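Local coordinates for protein chorismate mutase (Paraburkholderia phymatum, PDB 5TS9) that probably catalyses the rearrangement of chorismate to prephenate, as an all-helical chorismate mutase of the AroQ type that assembles from two copies of the chain, at residues A23-T28 against S75-A80; S35-G40 against N90-Q95; A67-N72 against P130-A135; S61-T66 against L117-M122; S143-V148 against A160-A165. All blocks are in the same frame, centred on the assembly; numbering follows the deposited sequence.

Helix 67-95 runs through contacts 1, 2 and 3, and contacts 1 and 2 both pair it with helix 16-39. Contact 1 lies at the middle of the chain; contact 2 sits toward one end, its centre about 36 Å from that of contact 3 and about 33 Å from that of contact 4. Contacts 3 and 4 are neighbours, with centres about 11 Å apart. Contact 4 adjoins contact 1, where Leu117 CD1 lies 3.5 Å from Arg25 N. Contact 5 also packs on contact 1, centres about 11 Å apart, through a salt bridge from Arg164 NH1 to Asp76 OD1 of 2.9 Å. Asn90 and Arg94 of contact 2 bind Asp163 of contact 5 on the other subunit.

Contact 1: residues A23-T28 against S75-A80; sequences ADRLNT and SDQVEA
Arg25 reaches from helix 16-39 with its chain extended from CG to NE and passes obliquely over Gln77, the CD carbon 3.9 Å from Gln77 CB. That CB sits over one face of the guanidinium, while the Gln77 amide plane stands almost perpendicular to it (89°). Gln77 bends at chi2 (-42°), and its amide turns to other partners: NE2 bonds to both Ala165 O and Ile73 O. Val78 CG1 approaches the guanidinium obliquely. At the guanidinium edge, in its plane, a water takes a hydrogen bond from Arg25 NH1 (3.0 Å) and gives one to Gln77 O (2.8 Å), bridging a direct separation too long for a bond. Leu26 completes the seam from the next position: its CD1 branch rests 3.5 Å from Ala80 O and 3.9 Å from Ala80 CB. Within 23-28, Arg25 O accepts from both Thr28 N and Thr28 OG1, the latter at 2.7 Å. The small Ala80 side chain lies at the closest backbone approach, the short helical axes being 9.6 Å apart. Two buried helices running in the same general direction but inclined at 42° belong here to the core of the all-helical AroQ chorismate mutase fold.

Contact 2: residues S35-G40 against N90-Q95; sequences SKWDTG and NNWRRQ
Trp37 and Trp92 form a T-shaped aromatic pair: the edge of Trp92 points at the face of Trp37, with the Trp37 six-membered ring and Trp92 five-membered ring centroids 5.9 Å apart and the planes at 89°. CG of Trp37 is trans to its own backbone N (chi1 171°), which carries the indole toward helix 67-95. Apolar packing adds to the stack. Trp92 CB and Arg93 N lie obliquely to the Trp37 ring, with CB 3.4 Å from Trp37 CZ3, and that CZ3 is 3.9 Å from Arg93 CG; Trp37 CH2 comes 3.6 Å from Trp92 O, so the indole tip lies against the backbone as well. Ala98 in the following loop packs against both tryptophans. Hydrogen bonds run along helix 67-95 instead. Arg93 NH1 donates to Asn90 OD1 at 2.8 Å, with the donor tilted 35° from the amide carbonyl plane. Arg94 NH2 donates to Asn91 OD1, also at 2.8 Å, but here in the carbonyl plane. An electrostatic tie leads outward: Arg94 forms a salt bridge with Asp163 of the second subunit. The arrangement is a T-shaped tryptophan pair between the C-terminal ends of two helices, at one end of the AroQ-type helical bundle and beside the subunit interface.

Contact 3: residues A67-N72 against P130-A135; sequences AEDAIN and PLRSIA
Arg132 turns at chi3 (69°) while Asp69 holds its CG opposite the backbone N (chi1 -169°), and together these torsions bring guanidinium and carboxylate edge to edge, the side chains coming from opposite directions. The grip is end-on and two-pronged: Arg132 NH1 donates to Asp69 OD2 at 2.7 Å, and Arg132 NH2 to Asp69 OD1 at 2.9 Å. Each carboxylate oxygen uses its syn lone pair. The two flat groups are nearly coplanar, 23° apart; the NH2 bond lies close to the guanidinium plane, whereas the NH1 bond is tilted slightly from it. The backbones stay well apart, Asp69 CA and Arg132 CA being 11.7 Å from each other, so the side chains alone span the gap. Further bonds fix the arginine: NE donates to Ile169 O and NH2 also to Arg168 O, both near the chain end. Asp69 in turn stands in the first turn of helix 67-95, and its backbone N is capped by Thr66 OG1. The salt bridge thus pins the loop between helices 106-128 and 137-151 to the start of helix 67-95. With both oxygens engaged and the arginine buried, each charge would probably stabilise the ionised form of the other.

Contact 4: residues S61-T66 against L117-M122; sequences SEYGLT and LQASIM
Tyr63 and Met122 make a Met-aromatic contact with a CH-pi component, joining the loop after helix 46-59 to helix 106-128 of the AroQ-type helical bundle. Met122 CB lies over one face of the Tyr63 ring, 3.9 Å from its centroid and 24° off the normal, displaced toward the rim so that CD2 is the nearest ring atom at 3.6 Å. The sulfur stands farther off: Met122 SD is 4.9 Å from the ring centroid and approaches obliquely. The tyrosine and methionine side chains run at about a right angle. At the far end of the ring the hydroxyl reaches one helical turn back, with Tyr63 OH 3.4 Å from Ala119 CB, and Ala119 O lies obliquely to the ring. Leu65 approaches the methionine too, its CD1 branch 3.8 Å from Met122 CG.

Farther out, Met122 keeps an extended chain beyond CG, which carries its end away from the loop and between helices, where it touches Ala70, Phe74 and Ala56. Gln123 and Gln126, on the same helix as Met122, also pack on Tyr63. Between Tyr63 and Leu65 the chain turns at Gly64, whose phi is positive (63°) and whose N bonds to Ser61 O; this turn may help to set both side chains toward Met122. Thr66 follows as the N-cap residue just before helix 67-95. Leu65, held between glycine and N-cap, brings the same CD1 branch to 4.0 Å from Met122 CB.

Contact 5: residues S143-V148 against A160-A165; sequences SAVGQV and AALDRA
Val145 meets Asp163 where the packing is tightest: Val145 CG1 approaches Asp163 OD1 to 3.2 Å, and the two side chains meet at a slant. With CG1 trans to the backbone N (chi1 166°), that branch faces the oxygen, while CG2 stays 4.0 Å from it. The carboxylate is not left to the valine, since Asp163 OD1 accepts a hydrogen bond from Asn90 ND2 of the second subunit and OD2 forms a salt bridge with Arg94 of that subunit; a buried polar group is thereby satisfied across the dimer interface, right at the edge of an apolar seam.

Beside it the packing is more relaxed. Val145 and Leu162 slide past each other in opposite directions, with Val145 CG1 4.0 Å from Leu162 CG. Val148, one turn on, meets the leucine at about a right angle through Val148 CG1 and Leu162 CD2, also 4.0 Å apart. Leu162 thus lies against two valines of one helix face. The two segments form a helical hairpin, the chain turning back between helix 137-151 and helix 156-165; their directions differ by 141° and the axes come no closer than 10.2 Å. The Cys137-Cys170 disulfide ties the beginning of the first helix to the chain beyond the second.

On the inner side, Val19 of helix 16-39 packs against Val145 and Val148, and Ala23 also touches Val148. The outer side of helix 137-151 differs: Ser143 is exposed, with its OG bonded back to Ala139 O, and Gly146 and Gln147 are partly exposed and make no contact with 160-165.

Contact 1: residues A23-T28 against S75-A80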
# COMPACT_ATOMS: atom_id res chain seq x y z
N ALA A 23 9.74 1.26 10.82
CA ALA A 23 10.72 1.25 9.74
C ALA A 23 11.57 -0.02 9.75
O ALA A 23 11.86 -0.57 8.69
CB ALA A 23 11.60 2.50 9.79
N ASP A 24 11.98 -0.48 10.95
CA ASP A 24 12.72 -1.75 11.02
C ASP A 24 11.86 -2.91 10.53
O ASP A 24 12.36 -3.81 9.84
CB ASP A 24 13.18 -2.00 12.46
CG ASP A 24 14.17 -0.96 12.96
OD1 ASP A 24 14.88 -0.34 12.14
OD2 ASP A 24 14.24 -0.78 14.19
N ARG A 25 10.57 -2.90 10.85
CA ARG A 25 9.69 -3.96 10.37
C ARG A 25 9.54 -3.88 8.86
O ARG A 25 9.58 -4.90 8.17
CB ARG A 25 8.32 -3.86 11.05
CG ARG A 25 7.49 -5.15 10.90
CD ARG A 25 6.04 -4.98 11.30
NE ARG A 25 5.40 -6.29 11.40
CZ ARG A 25 4.99 -7.00 10.35
NH1 ARG A 25 5.11 -6.51 9.12
NH2 ARG A 25 4.45 -8.20 10.53
N LEU A 26 9.36 -2.66 8.35
CA LEU A 26 9.23 -2.47 6.91
C LEU A 26 10.44 -3.04 6.18
O LEU A 26 10.29 -3.63 5.11
CB LEU A 26 9.06 -0.98 6.62
CG LEU A 26 8.74 -0.59 5.17
CD1 LEU A 26 7.41 -1.24 4.69
CD2 LEU A 26 8.67 0.94 5.09
N ASN A 27 11.63 -2.89 6.75
CA ASN A 27 12.84 -3.28 6.03
C ASN A 27 12.98 -4.79 5.85
O ASN A 27 13.76 -5.21 4.99
CB ASN A 27 14.08 -2.72 6.75
CG ASN A 27 14.37 -1.27 6.37
OD1 ASN A 27 14.20 -0.86 5.21
ND2 ASN A 27 14.81 -0.49 7.35
N THR A 28 12.26 -5.61 6.63
CA THR A 28 12.25 -7.04 6.32
C THR A 28 11.64 -7.33 4.95
O THR A 28 11.91 -8.40 4.38
CB THR A 28 11.46 -7.83 7.37
OG1 THR A 28 10.08 -7.42 7.33
CG2 THR A 28 12.04 -7.62 8.77
N SER A 75 -2.59 -4.51 10.46
CA SER A 75 -3.03 -4.52 9.07
C SER A 75 -2.27 -3.48 8.27
O SER A 75 -1.80 -3.75 7.16
CB SER A 75 -4.54 -4.24 8.95
OG SER A 75 -5.30 -5.09 9.80
N ASP A 76 -2.09 -2.29 8.84
CA ASP A 76 -1.28 -1.27 8.18
C ASP A 76 0.15 -1.73 7.96
O ASP A 76 0.73 -1.47 6.91
CB ASP A 76 -1.32 0.04 8.98
CG ASP A 76 -2.67 0.74 8.90
OD1 ASP A 76 -3.44 0.47 7.92
OD2 ASP A 76 -2.97 1.57 9.79
N GLN A 77 0.73 -2.43 8.94
CA GLN A 77 2.10 -2.92 8.79
C GLN A 77 2.21 -3.94 7.67
O GLN A 77 3.21 -3.94 6.93
CB GLN A 77 2.61 -3.58 10.09
CG GLN A 77 2.63 -2.70 11.32
CD GLN A 77 3.14 -1.30 11.05
OE1 GLN A 77 4.34 -1.08 10.85
NE2 GLN A 77 2.24 -0.32 11.10
N VAL A 78 1.24 -4.85 7.57
CA VAL A 78 1.40 -5.87 6.54
C VAL A 78 1.14 -5.29 5.15
O VAL A 78 1.81 -5.67 4.19
CB VAL A 78 0.51 -7.10 6.82
CG1 VAL A 78 0.89 -7.72 8.15
CG2 VAL A 78 -0.94 -6.71 6.83
N GLU A 79 0.24 -4.31 5.02
CA GLU A 79 0.03 -3.67 3.72
C GLU A 79 1.24 -2.85 3.29
O GLU A 79 1.59 -2.82 2.11
CB GLU A 79 -1.21 -2.78 3.75
CG GLU A 79 -2.52 -3.53 3.95
CD GLU A 79 -2.81 -4.48 2.81
OE1 GLU A 79 -2.49 -4.15 1.65
OE2 GLU A 79 -3.35 -5.57 3.08
N ALA A 80 1.89 -2.16 4.23
CA ALA A 80 3.09 -1.41 3.83
C ALA A 80 4.18 -2.38 3.39
O ALA A 80 4.91 -2.11 2.42
CB ALA A 80 3.58 -0.54 4.99
O HOH W 1 5.91 -3.95 7.82

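Contact 2: residues S35-G40 against N90-Q95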
# COMPACT_ATOMS: atom_id res chain seq x y z
N SER A 35 13.43 -13.73 -1.09
CA SER A 35 13.04 -15.12 -0.94
C SER A 35 11.95 -15.49 -1.92
O SER A 35 11.96 -16.58 -2.51
CB SER A 35 12.59 -15.38 0.49
OG SER A 35 12.02 -16.68 0.59
N LYS A 36 10.96 -14.61 -2.10
CA LYS A 36 9.87 -14.90 -3.02
C LYS A 36 10.34 -14.82 -4.47
O LYS A 36 9.81 -15.53 -5.32
CB LYS A 36 8.71 -13.96 -2.76
CG LYS A 36 7.99 -14.32 -1.45
CD LYS A 36 6.83 -13.40 -1.15
CE LYS A 36 6.14 -13.81 0.16
NZ LYS A 36 5.37 -12.63 0.72
N TRP A 37 11.35 -14.00 -4.76
CA TRP A 37 11.98 -14.01 -6.07
C TRP A 37 12.66 -15.35 -6.34
O TRP A 37 12.54 -15.89 -7.45
CB TRP A 37 12.99 -12.85 -6.17
CG TRP A 37 13.87 -12.87 -7.42
CD1 TRP A 37 15.07 -13.51 -7.59
CD2 TRP A 37 13.60 -12.20 -8.66
NE1 TRP A 37 15.56 -13.29 -8.86
CE2 TRP A 37 14.67 -12.49 -9.54
CE3 TRP A 37 12.56 -11.38 -9.12
CZ2 TRP A 37 14.73 -11.98 -10.84
CZ3 TRP A 37 12.62 -10.88 -10.41
CH2 TRP A 37 13.70 -11.19 -11.26
N ASP A 38 13.34 -15.91 -5.34
CA ASP A 38 14.00 -17.20 -5.51
C ASP A 38 12.99 -18.33 -5.68
O ASP A 38 13.15 -19.19 -6.55
CB ASP A 38 14.91 -17.49 -4.31
CG ASP A 38 16.08 -16.51 -4.20
OD1 ASP A 38 16.32 -15.75 -5.17
OD2 ASP A 38 16.76 -16.49 -3.14
N THR A 39 11.93 -18.35 -4.86
CA THR A 39 11.04 -19.51 -4.80
C THR A 39 9.83 -19.38 -5.70
O THR A 39 9.19 -20.40 -6.00
CB THR A 39 10.54 -19.75 -3.37
OG1 THR A 39 9.72 -18.64 -2.98
CG2 THR A 39 11.69 -19.87 -2.40
N GLY A 40 9.48 -18.17 -6.13
CA GLY A 40 8.28 -17.96 -6.89
C GLY A 40 7.01 -17.91 -6.07
O GLY A 40 5.92 -17.85 -6.65
N ASN A 90 8.60 -6.27 -9.03
CA ASN A 90 8.41 -5.84 -10.41
C ASN A 90 9.59 -5.02 -10.90
O ASN A 90 9.89 -5.06 -12.10
CB ASN A 90 7.10 -5.05 -10.56
CG ASN A 90 5.94 -5.93 -11.03
OD1 ASN A 90 6.11 -7.14 -11.21
ND2 ASN A 90 4.76 -5.33 -11.25
N ASN A 91 10.26 -4.28 -10.02
CA ASN A 91 11.51 -3.63 -10.41
C ASN A 91 12.51 -4.67 -10.90
O ASN A 91 13.14 -4.49 -11.95
CB ASN A 91 12.12 -2.84 -9.24
CG ASN A 91 11.37 -1.56 -8.96
OD1 ASN A 91 10.49 -1.20 -9.72
ND2 ASN A 91 11.72 -0.87 -7.88
N TRP A 92 12.66 -5.76 -10.16
CA TRP A 92 13.60 -6.82 -10.55
C TRP A 92 13.13 -7.52 -11.81
O TRP A 92 13.94 -7.85 -12.68
CB TRP A 92 13.75 -7.81 -9.40
CG TRP A 92 14.26 -7.16 -8.17
CD1 TRP A 92 14.96 -5.98 -8.10
CD2 TRP A 92 14.11 -7.63 -6.83
NE1 TRP A 92 15.26 -5.69 -6.77
CE2 TRP A 92 14.75 -6.69 -5.98
CE3 TRP A 92 13.51 -8.75 -6.26
CZ2 TRP A 92 14.79 -6.84 -4.58
CZ3 TRP A 92 13.55 -8.91 -4.88
CH2 TRP A 92 14.19 -7.96 -4.05
N ARG A 93 11.82 -7.76 -11.92
CA ARG A 93 11.29 -8.39 -13.14
C ARG A 93 11.63 -7.56 -14.38
O ARG A 93 11.97 -8.12 -15.43
CB ARG A 93 9.77 -8.60 -13.03
CG ARG A 93 9.34 -9.76 -12.14
CD ARG A 93 7.86 -10.06 -12.29
NE ARG A 93 7.42 -11.09 -11.36
CZ ARG A 93 6.77 -10.86 -10.23
NH1 ARG A 93 6.44 -9.62 -9.88
NH2 ARG A 93 6.43 -11.89 -9.45
N ARG A 94 11.57 -6.23 -14.27
CA ARG A 94 11.85 -5.38 -15.44
C ARG A 94 13.34 -5.38 -15.80
O ARG A 94 13.69 -5.14 -16.96
CB ARG A 94 11.37 -3.95 -15.19
CG ARG A 94 9.84 -3.76 -15.25
CD ARG A 94 9.40 -2.28 -15.04
NE ARG A 94 9.37 -1.92 -13.62
CZ ARG A 94 8.32 -2.07 -12.81
NH1 ARG A 94 7.16 -2.56 -13.27
NH2 ARG A 94 8.42 -1.69 -11.54
N GLN A 95 14.22 -5.62 -14.83
CA GLN A 95 15.65 -5.67 -15.12
C GLN A 95 16.14 -7.07 -15.46
O GLN A 95 17.17 -7.22 -16.13
CB GLN A 95 16.46 -5.14 -13.93
CG GLN A 95 16.27 -3.64 -13.67
CD GLN A 95 16.47 -3.25 -12.21
OE1 GLN A 95 17.08 -3.98 -11.43
NE2 GLN A 95 15.94 -2.08 -11.83

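Contact 3: residues A67-N72 against P130-A135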
# COMPACT_ATOMS: atom_id res chain seq x y z
N ALA A 67 -8.10 -4.40 21.12
CA ALA A 67 -7.90 -5.36 20.04
C ALA A 67 -8.07 -4.68 18.69
O ALA A 67 -7.32 -4.96 17.76
CB ALA A 67 -8.87 -6.53 20.20
N GLU A 68 -9.05 -3.78 18.58
CA GLU A 68 -9.29 -3.12 17.31
C GLU A 68 -8.11 -2.24 16.92
O GLU A 68 -7.75 -2.16 15.75
CB GLU A 68 -10.58 -2.30 17.38
N ASP A 69 -7.48 -1.58 17.91
CA ASP A 69 -6.34 -0.72 17.63
C ASP A 69 -5.17 -1.53 17.06
O ASP A 69 -4.61 -1.18 16.01
CB ASP A 69 -5.92 0.01 18.90
CG ASP A 69 -4.90 1.12 18.66
OD1 ASP A 69 -4.72 1.57 17.50
OD2 ASP A 69 -4.28 1.57 19.64
N ALA A 70 -4.80 -2.61 17.74
CA ALA A 70 -3.70 -3.46 17.27
C ALA A 70 -3.98 -4.02 15.88
O ALA A 70 -3.08 -4.11 15.05
CB ALA A 70 -3.46 -4.59 18.26
N ILE A 71 -5.23 -4.44 15.63
CA ILE A 71 -5.58 -4.97 14.31
C ILE A 71 -5.33 -3.92 13.23
O ILE A 71 -4.71 -4.20 12.20
CB ILE A 71 -7.04 -5.45 14.28
CG1 ILE A 71 -7.20 -6.68 15.18
CG2 ILE A 71 -7.51 -5.69 12.83
CD1 ILE A 71 -8.64 -7.00 15.46
N ASN A 72 -5.82 -2.70 13.46
CA ASN A 72 -5.62 -1.63 12.49
C ASN A 72 -4.14 -1.38 12.25
O ASN A 72 -3.70 -1.23 11.09
CB ASN A 72 -6.29 -0.34 12.97
CG ASN A 72 -7.81 -0.44 12.96
OD1 ASN A 72 -8.38 -1.34 12.34
ND2 ASN A 72 -8.46 0.49 13.65
N PRO A 130 -0.42 9.05 25.05
CA PRO A 130 -0.97 10.40 25.28
C PRO A 130 -1.07 11.24 24.01
O PRO A 130 -2.10 11.89 23.82
CB PRO A 130 0.02 11.02 26.28
CG PRO A 130 0.57 9.87 27.01
CD PRO A 130 0.68 8.76 26.00
N LEU A 131 -0.05 11.23 23.14
CA LEU A 131 -0.03 12.16 22.02
C LEU A 131 -0.81 11.67 20.80
O LEU A 131 -0.83 12.37 19.79
CB LEU A 131 1.41 12.45 21.60
CG LEU A 131 2.28 12.85 22.78
CD1 LEU A 131 3.68 12.40 22.51
CD2 LEU A 131 2.23 14.34 23.02
N ARG A 132 -1.41 10.48 20.86
CA ARG A 132 -2.06 9.93 19.67
C ARG A 132 -3.33 10.69 19.30
O ARG A 132 -3.72 10.67 18.13
CB ARG A 132 -2.34 8.44 19.89
CG ARG A 132 -1.06 7.59 19.90
CD ARG A 132 -1.39 6.12 20.07
NE ARG A 132 -2.04 5.60 18.87
CZ ARG A 132 -2.57 4.39 18.77
NH1 ARG A 132 -2.54 3.57 19.82
NH2 ARG A 132 -3.13 4.01 17.62
N SER A 133 -3.97 11.37 20.25
CA SER A 133 -5.17 12.14 19.94
C SER A 133 -4.91 13.65 20.01
O SER A 133 -5.87 14.43 20.03
CB SER A 133 -6.31 11.75 20.87
OG SER A 133 -6.02 12.12 22.21
N ILE A 134 -3.65 14.07 20.02
CA ILE A 134 -3.29 15.47 20.09
C ILE A 134 -3.54 16.12 18.74
O ILE A 134 -3.48 15.46 17.70
CB ILE A 134 -1.83 15.61 20.55
CG1 ILE A 134 -1.59 16.97 21.19
CG2 ILE A 134 -0.85 15.37 19.40
CD1 ILE A 134 -0.18 17.12 21.70
N ALA A 135 -3.83 17.42 18.75
CA ALA A 135 -4.31 18.10 17.55
C ALA A 135 -3.30 18.04 16.41
O ALA A 135 -3.67 17.84 15.25
CB ALA A 135 -4.68 19.56 17.86

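Contact 4: residues S61-T66 against L117-M122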
# COMPACT_ATOMS: atom_id res chain seq x y z
N SER A 61 -3.72 -6.50 24.70
CA SER A 61 -4.04 -6.10 26.07
C SER A 61 -2.81 -6.06 26.96
O SER A 61 -2.80 -5.34 27.97
CB SER A 61 -5.08 -7.06 26.65
OG SER A 61 -4.60 -8.38 26.68
N GLU A 62 -1.76 -6.82 26.63
CA GLU A 62 -0.55 -6.78 27.44
C GLU A 62 0.09 -5.39 27.44
O GLU A 62 0.89 -5.10 28.34
CB GLU A 62 0.45 -7.83 26.96
N TYR A 63 -0.26 -4.53 26.49
CA TYR A 63 0.32 -3.19 26.33
C TYR A 63 -0.75 -2.10 26.37
O TYR A 63 -0.58 -1.04 25.76
CB TYR A 63 1.10 -3.10 25.02
CG TYR A 63 2.29 -4.04 24.93
CD1 TYR A 63 3.54 -3.66 25.39
CD2 TYR A 63 2.16 -5.30 24.37
CE1 TYR A 63 4.63 -4.51 25.30
CE2 TYR A 63 3.24 -6.16 24.27
CZ TYR A 63 4.48 -5.75 24.74
OH TYR A 63 5.56 -6.59 24.65
N GLY A 64 -1.86 -2.35 27.06
CA GLY A 64 -2.93 -1.36 27.16
C GLY A 64 -3.60 -0.98 25.86
O GLY A 64 -4.28 0.05 25.79
N LEU A 65 -3.43 -1.79 24.81
CA LEU A 65 -4.08 -1.54 23.53
C LEU A 65 -5.39 -2.31 23.42
O LEU A 65 -5.51 -3.43 23.94
CB LEU A 65 -3.19 -1.93 22.36
CG LEU A 65 -1.79 -1.34 22.37
CD1 LEU A 65 -0.98 -1.86 21.19
CD2 LEU A 65 -1.90 0.18 22.36
N THR A 66 -6.37 -1.71 22.75
CA THR A 66 -7.58 -2.42 22.39
C THR A 66 -7.28 -3.35 21.23
O THR A 66 -6.34 -3.15 20.45
CB THR A 66 -8.72 -1.48 21.99
OG1 THR A 66 -8.45 -0.89 20.71
CG2 THR A 66 -8.92 -0.38 23.03
N LEU A 117 9.71 -7.24 16.97
CA LEU A 117 9.18 -5.94 16.57
C LEU A 117 7.68 -5.81 16.83
O LEU A 117 7.18 -4.69 16.93
CB LEU A 117 9.45 -5.70 15.10
CG LEU A 117 10.92 -5.40 14.85
CD1 LEU A 117 11.16 -5.30 13.36
CD2 LEU A 117 11.30 -4.12 15.57
N GLN A 118 6.95 -6.92 16.89
CA GLN A 118 5.56 -6.82 17.31
C GLN A 118 5.50 -6.26 18.72
O GLN A 118 4.76 -5.31 19.01
CB GLN A 118 4.88 -8.18 17.24
CG GLN A 118 3.51 -8.20 17.90
CD GLN A 118 2.85 -9.56 17.86
OE1 GLN A 118 2.20 -9.93 16.88
NE2 GLN A 118 3.01 -10.33 18.93
N ALA A 119 6.33 -6.80 19.60
CA ALA A 119 6.38 -6.30 20.96
C ALA A 119 6.92 -4.87 21.02
O ALA A 119 6.38 -4.03 21.76
CB ALA A 119 7.25 -7.24 21.80
N SER A 120 7.99 -4.56 20.28
CA SER A 120 8.56 -3.22 20.39
C SER A 120 7.62 -2.17 19.81
O SER A 120 7.54 -1.06 20.34
CB SER A 120 9.91 -3.16 19.70
OG SER A 120 9.76 -3.06 18.30
N ILE A 121 6.88 -2.51 18.75
CA ILE A 121 5.90 -1.57 18.20
C ILE A 121 4.79 -1.33 19.22
O ILE A 121 4.39 -0.19 19.46
CB ILE A 121 5.34 -2.11 16.88
CG1 ILE A 121 6.36 -1.94 15.75
CG2 ILE A 121 4.02 -1.41 16.58
CD1 ILE A 121 6.01 -2.72 14.48
N MET A 122 4.28 -2.40 19.81
CA MET A 122 3.24 -2.24 20.83
C MET A 122 3.78 -1.51 22.06
O MET A 122 3.07 -0.67 22.63
CB MET A 122 2.66 -3.60 21.21
CG MET A 122 1.78 -4.19 20.08
SD MET A 122 0.94 -5.67 20.61
CE MET A 122 0.12 -6.16 19.11

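Contact 5: residues S143-V148 against A160-A165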
# COMPACT_ATOMS: atom_id res chain seq x y z
N SER A 143 6.49 14.36 10.38
CA SER A 143 7.86 14.80 10.64
C SER A 143 8.74 13.65 11.11
O SER A 143 9.88 13.52 10.66
CB SER A 143 7.87 15.94 11.66
OG SER A 143 7.36 17.12 11.09
N ALA A 144 8.21 12.79 11.99
CA ALA A 144 8.96 11.64 12.47
C ALA A 144 9.34 10.70 11.34
O ALA A 144 10.45 10.15 11.31
CB ALA A 144 8.14 10.89 13.52
N VAL A 145 8.43 10.51 10.39
CA VAL A 145 8.75 9.70 9.22
C VAL A 145 9.87 10.35 8.42
O VAL A 145 10.79 9.67 7.93
CB VAL A 145 7.49 9.52 8.37
CG1 VAL A 145 7.85 8.99 6.99
CG2 VAL A 145 6.51 8.59 9.10
N GLY A 146 9.81 11.67 8.27
CA GLY A 146 10.89 12.38 7.61
C GLY A 146 12.22 12.19 8.31
O GLY A 146 13.23 11.87 7.67
N GLN A 147 12.24 12.36 9.63
CA GLN A 147 13.48 12.20 10.38
C GLN A 147 14.03 10.79 10.24
O GLN A 147 15.22 10.59 9.98
CB GLN A 147 13.26 12.55 11.85
CG GLN A 147 14.55 12.56 12.66
CD GLN A 147 14.33 13.00 14.09
OE1 GLN A 147 13.51 13.87 14.37
NE2 GLN A 147 15.08 12.40 15.01
N VAL A 148 13.16 9.79 10.40
CA VAL A 148 13.62 8.40 10.35
C VAL A 148 14.13 8.05 8.95
O VAL A 148 15.12 7.33 8.78
CB VAL A 148 12.49 7.47 10.81
CG1 VAL A 148 12.77 6.04 10.39
CG2 VAL A 148 12.30 7.59 12.35
N ALA A 160 7.64 6.16 1.20
CA ALA A 160 6.22 6.09 0.84
C ALA A 160 5.52 5.00 1.63
O ALA A 160 4.42 5.21 2.17
CB ALA A 160 6.05 5.86 -0.66
N ALA A 161 6.15 3.83 1.74
CA ALA A 161 5.54 2.73 2.47
C ALA A 161 5.64 2.93 3.97
O ALA A 161 4.79 2.42 4.72
CB ALA A 161 6.18 1.40 2.03
N LEU A 162 6.64 3.68 4.45
CA LEU A 162 6.61 4.06 5.86
C LEU A 162 5.41 4.97 6.15
O LEU A 162 4.72 4.80 7.16
CB LEU A 162 7.93 4.75 6.27
CG LEU A 162 8.12 5.04 7.77
CD1 LEU A 162 7.76 3.83 8.60
CD2 LEU A 162 9.55 5.46 8.08
N ASP A 163 5.11 5.89 5.24
CA ASP A 163 3.89 6.71 5.38
C ASP A 163 2.63 5.85 5.40
O ASP A 163 1.65 6.20 6.06
CB ASP A 163 3.78 7.72 4.23
CG ASP A 163 4.75 8.93 4.37
OD1 ASP A 163 5.03 9.42 5.49
OD2 ASP A 163 5.19 9.43 3.31
N ARG A 164 2.62 4.73 4.67
CA ARG A 164 1.50 3.81 4.74
C ARG A 164 1.45 3.12 6.09
O ARG A 164 0.37 2.92 6.67
CB ARG A 164 1.61 2.77 3.60
CG ARG A 164 0.51 1.68 3.61
CD ARG A 164 -0.85 2.28 3.20
NE ARG A 164 -1.95 1.32 3.21
CZ ARG A 164 -2.60 0.95 4.31
NH1 ARG A 164 -2.23 1.44 5.49
NH2 ARG A 164 -3.61 0.08 4.23
N ALA A 165 2.62 2.76 6.64
CA ALA A 165 2.63 2.00 7.89
C ALA A 165 2.16 2.82 9.09
O ALA A 165 1.52 2.28 9.99
CB ALA A 165 4.03 1.45 8.15